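Local coordinates for protein thrombomodulin (Homo sapiens, PDB 1DX5) that acts as an endothelial receptor and cofactor for thrombin activation of protein C, here represented by its EGF-like domains 4 to 6, at residues N11-C16 against H40-F45; Q48-A53 against I76-D81. All coordinates share one frame; numbering follows the deposited sequence.

Contact 1 of 2, residues N11-C16 against H40-F45; sequences NCEYQC and HRCQMF
Asn11-Tyr14 runs alongside His40-Cys42, their end-to-end directions 17° apart, and Glu13 N donates a hydrogen bond of 2.9 Å to His40 O. The Glu13 side chain makes a second link, as an acceptor. Its CG stands anti to the backbone N (chi1 172°) and the chain stays extended, which carries the carboxylate across to the backbone of Cys42. There OE1 takes the Cys42 N-H at 3.1 Å, a fairly straight bond that arrives from above the carboxylate plane. Both segments belong to EGF-like domain 4, and three disulfides of this domain start from them: Cys12 pairs with Cys26, Cys16 with Cys7 and Cys42 with Cys28. Cys42 SG also meets Tyr14 CB at 3.9 Å. The Arg41 and Glu13 side chains cross at a slant, guanidinium and carboxylate planes 29° apart, in a long salt bridge with Arg41 NE 3.9 Å from Glu13 OE1. Two waters join the carboxylate to Cys42 O, one from OE1 and the other from OE2. On the far side of His40 from these groups, its NE2 is hydrogen-bonded to Tyr24 OH, a residue of strand 24-27.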
# COMPACT_ATOMS: atom_id res chain seq x y z
N ASN E 11 33.95 14.10 16.71
CA ASN E 11 32.64 14.56 16.30
C ASN E 11 31.69 13.35 16.22
O ASN E 11 31.28 12.93 15.14
CB ASN E 11 32.74 15.25 14.94
CG ASN E 11 31.44 16.13 14.58
OD1 ASN E 11 30.63 16.30 15.51
ND2 ASN E 11 31.30 16.64 13.35
N CYS E 12 31.38 12.77 17.38
CA CYS E 12 30.48 11.63 17.45
C CYS E 12 29.05 12.10 17.63
O CYS E 12 28.79 13.08 18.33
CB CYS E 12 30.85 10.71 18.61
SG CYS E 12 32.56 10.09 18.58
N GLU E 13 28.12 11.36 17.04
CA GLU E 13 26.71 11.69 17.15
C GLU E 13 26.21 11.53 18.57
O GLU E 13 25.40 12.33 19.06
CB GLU E 13 25.88 10.78 16.25
CG GLU E 13 24.38 10.92 16.45
CD GLU E 13 23.55 9.77 15.72
OE1 GLU E 13 23.87 9.47 14.56
OE2 GLU E 13 22.64 9.20 16.35
N TYR E 14 26.64 10.45 19.23
CA TYR E 14 26.19 10.20 20.58
C TYR E 14 27.28 10.42 21.64
O TYR E 14 27.27 11.44 22.31
CB TYR E 14 25.54 8.82 20.68
CG TYR E 14 24.80 8.61 21.99
CD1 TYR E 14 23.61 9.30 22.27
CD2 TYR E 14 25.32 7.77 22.97
CE1 TYR E 14 22.96 9.15 23.51
CE2 TYR E 14 24.69 7.62 24.21
CZ TYR E 14 23.51 8.31 24.47
OH TYR E 14 22.89 8.12 25.67
N GLN E 15 28.20 9.48 21.78
CA GLN E 15 29.30 9.61 22.73
C GLN E 15 30.62 9.20 22.12
O GLN E 15 30.67 8.61 21.04
CB GLN E 15 29.06 8.76 23.98
CG GLN E 15 28.00 9.34 24.94
CD GLN E 15 27.68 8.33 26.15
OE1 GLN E 15 26.99 8.79 27.07
NE2 GLN E 15 28.15 7.09 26.12
N CYS E 16 31.69 9.49 22.86
CA CYS E 16 33.05 9.18 22.45
C CYS E 16 33.77 8.53 23.61
O CYS E 16 33.66 8.99 24.75
CB CYS E 16 33.80 10.48 22.07
SG CYS E 16 35.51 10.23 21.50
N HIS E 40 30.56 7.37 12.85
CA HIS E 40 30.31 8.47 13.77
C HIS E 40 28.81 8.57 14.06
O HIS E 40 28.38 9.38 14.89
CB HIS E 40 30.83 9.79 13.19
CG HIS E 40 32.30 10.00 13.37
ND1 HIS E 40 33.25 9.26 12.70
CD2 HIS E 40 32.99 10.88 14.14
CE1 HIS E 40 34.46 9.68 13.04
NE2 HIS E 40 34.33 10.66 13.92
N ARG E 41 28.03 7.74 13.38
CA ARG E 41 26.58 7.74 13.57
C ARG E 41 26.04 6.45 14.19
O ARG E 41 26.73 5.42 14.22
CB ARG E 41 25.87 8.09 12.26
CG ARG E 41 26.00 9.57 11.89
CD ARG E 41 25.29 9.91 10.59
NE ARG E 41 23.86 9.61 10.63
CZ ARG E 41 23.22 8.86 9.74
NH1 ARG E 41 23.87 8.32 8.71
NH2 ARG E 41 21.92 8.61 9.90
N CYS E 42 24.81 6.54 14.69
CA CYS E 42 24.13 5.44 15.36
C CYS E 42 22.82 5.00 14.72
O CYS E 42 22.06 5.81 14.17
CB CYS E 42 23.82 5.85 16.80
SG CYS E 42 25.28 6.33 17.74
N GLN E 43 22.54 3.70 14.84
CA GLN E 43 21.30 3.13 14.33
C GLN E 43 20.90 2.01 15.29
O GLN E 43 21.73 1.28 15.81
CB GLN E 43 21.44 2.59 12.90
CG GLN E 43 22.43 1.45 12.75
CD GLN E 43 22.59 0.94 11.24
OE1 GLN E 43 21.93 1.55 10.39
NE2 GLN E 43 23.40 -0.07 10.97
N MET E 44 19.60 1.92 15.51
CA MET E 44 18.98 0.93 16.39
C MET E 44 19.20 -0.53 15.97
O MET E 44 19.30 -0.84 14.78
CB MET E 44 17.47 1.21 16.42
CG MET E 44 16.64 0.22 17.20
SD MET E 44 14.89 0.33 16.82
CE MET E 44 14.33 -1.12 17.63
N PHE E 45 19.26 -1.42 16.95
CA PHE E 45 19.37 -2.85 16.70
C PHE E 45 18.39 -3.55 17.64
O PHE E 45 17.89 -2.94 18.59
CB PHE E 45 20.82 -3.38 16.86
CG PHE E 45 21.32 -3.46 18.30
CD1 PHE E 45 20.87 -4.47 19.16
CD2 PHE E 45 22.28 -2.58 18.77
CE1 PHE E 45 21.37 -4.58 20.46
CE2 PHE E 45 22.79 -2.69 20.06
CZ PHE E 45 22.33 -3.69 20.91
O HOH W 1 21.81 8.54 12.65
O HOH W 2 20.50 7.85 15.12

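Contact 2 of 2, residues Q48-A53 against I76-D81; sequences QTACPA and ICTDID. With CA (calcium ion), chain N.
With chi1 near 180° in both (-175° and 178°), Thr78 OG1 and Asp79 CG point away from their backbone N, but they serve different partners: the hydroxyl makes a weak bond to Thr49 O across the strand pair, and the carboxylate is carried outward to a calcium ion. Thr49 O also receives the Asp79 N-H, at 2.8 Å. Strands 50-52 and 76-79 run antiparallel at 163°. Cys51 and Cys77 form the hydrogen-bonded pair between them, Cys51 N giving to Cys77 O at 3.0 Å and Cys77 N to Cys51 O at 2.8 Å. Ala50 with Thr78 and Pro52 with Ile76 are the non-hydrogen-bonded pairs on either side. Ile76 lays its CG2 branch against Ala50 CB, 3.5 Å away, whereas Cys77 SG packs on Ala53 CB at 3.4 Å. These strands form the middle of the sheet in EGF-like domain 5, and their cysteines are tied to Cys46 and Cys65 respectively. Past the sheet, calcium is gripped by Asp79 OD1 at 2.4 Å, by OD2 at a longer 2.9 Å, by Ile80 O and by a water; Glu82, Asn95, Leu96 and Thr99 complete the site. The Asp79 carboxylate is also hydrogen-bonded to Gly98, and Asp79 O accepts a bond from a basic side chain of another protein chain. One residue thus has its backbone N committed to the domain 5 strand and its carboxylate to calcium, which couples the end of the sheet to the metal site of domain 6.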
# COMPACT_ATOMS: atom_id res chain seq x y z
N GLN E 48 15.58 -9.50 19.79
CA GLN E 48 14.45 -10.16 20.44
C GLN E 48 13.22 -10.11 19.55
O GLN E 48 13.30 -9.70 18.41
CB GLN E 48 14.13 -9.45 21.75
CG GLN E 48 15.27 -9.40 22.73
CD GLN E 48 14.88 -8.53 24.00
OE1 GLN E 48 15.69 -7.66 24.31
NE2 GLN E 48 13.71 -8.73 24.61
N THR E 49 12.09 -10.54 20.09
CA THR E 49 10.80 -10.53 19.39
C THR E 49 10.41 -9.07 19.05
O THR E 49 9.91 -8.78 17.97
CB THR E 49 9.69 -11.18 20.28
OG1 THR E 49 9.85 -12.61 20.26
CG2 THR E 49 8.29 -10.83 19.76
N ALA E 50 10.68 -8.17 19.97
CA ALA E 50 10.36 -6.77 19.77
C ALA E 50 11.22 -5.88 20.65
O ALA E 50 11.78 -6.34 21.65
CB ALA E 50 8.88 -6.53 20.05
N CYS E 51 11.38 -4.64 20.22
CA CYS E 51 12.13 -3.61 20.95
C CYS E 51 11.42 -2.31 20.56
O CYS E 51 10.81 -2.24 19.49
CB CYS E 51 13.59 -3.51 20.46
SG CYS E 51 14.70 -4.94 20.71
N PRO E 52 11.45 -1.29 21.43
CA PRO E 52 10.79 -0.02 21.10
C PRO E 52 11.42 0.57 19.82
O PRO E 52 12.60 0.43 19.60
CB PRO E 52 11.13 0.86 22.31
CG PRO E 52 11.21 -0.15 23.42
CD PRO E 52 11.99 -1.27 22.80
N ALA E 53 10.60 1.18 18.98
CA ALA E 53 11.11 1.78 17.74
C ALA E 53 11.92 3.04 18.01
O ALA E 53 11.79 3.68 19.05
CB ALA E 53 9.95 2.12 16.79
N ILE E 76 6.37 -0.06 18.44
CA ILE E 76 7.34 -1.10 18.75
C ILE E 76 7.73 -1.82 17.48
O ILE E 76 6.91 -2.06 16.62
CB ILE E 76 6.76 -2.13 19.74
CG1 ILE E 76 6.34 -1.42 21.03
CG2 ILE E 76 7.81 -3.16 20.10
CD1 ILE E 76 5.58 -2.29 21.97
N CYS E 77 9.01 -2.15 17.37
CA CYS E 77 9.51 -2.88 16.22
C CYS E 77 9.44 -4.36 16.55
O CYS E 77 10.03 -4.81 17.52
CB CYS E 77 10.96 -2.48 15.95
SG CYS E 77 11.18 -0.75 15.48
N THR E 78 8.71 -5.10 15.73
CA THR E 78 8.56 -6.54 15.96
C THR E 78 9.23 -7.33 14.82
O THR E 78 9.28 -6.88 13.68
CB THR E 78 7.06 -6.92 16.13
OG1 THR E 78 6.95 -8.31 16.46
CG2 THR E 78 6.30 -6.66 14.86
N ASP E 79 9.77 -8.49 15.16
CA ASP E 79 10.46 -9.32 14.18
C ASP E 79 9.56 -9.89 13.08
O ASP E 79 8.43 -10.32 13.33
CB ASP E 79 11.18 -10.47 14.90
CG ASP E 79 11.92 -11.47 13.88
OD1 ASP E 79 12.80 -11.03 13.10
OD2 ASP E 79 11.60 -12.67 13.91
N ILE E 80 10.05 -9.84 11.85
CA ILE E 80 9.35 -10.41 10.71
C ILE E 80 9.77 -11.89 10.66
O ILE E 80 10.95 -12.21 10.64
CB ILE E 80 9.76 -9.73 9.39
CG1 ILE E 80 9.38 -8.25 9.41
CG2 ILE E 80 9.05 -10.42 8.20
CD1 ILE E 80 9.87 -7.46 8.20
N ASP E 81 8.79 -12.79 10.73
CA ASP E 81 9.06 -14.22 10.69
C ASP E 81 9.04 -14.61 9.21
O ASP E 81 8.00 -14.94 8.66
CB ASP E 81 8.01 -14.96 11.52
CG ASP E 81 8.31 -16.53 11.67
OD1 ASP E 81 9.12 -17.06 10.89
OD2 ASP E 81 7.71 -17.17 12.56
CA CA N . 13.10 -12.76 11.47
O HOH W 3 13.81 -10.67 10.47

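Contact 1 closes before contact 2 opens along the chain, and they lie about 21 Å apart, centre to centre, on opposite sides of the chain's centre. The first belongs to EGF-like domain 4; the second belongs to domain 5 and runs on into the calcium site of domain 6. Strand 42-44 pairs with strand 32-35, whereas strands 50-55 and 76-79 are neighbours in a separate antiparallel sheet. The two contacts nevertheless touch: Met44 CE reaches Cys51 CB and Cys77 SG, both at 3.8 Å. Met44, on the strand paired with 32-35, thus packs that two-stranded sheet against the sheet of domain 5, while Asp79 and Ile80 continue the chain of modules into domain 6.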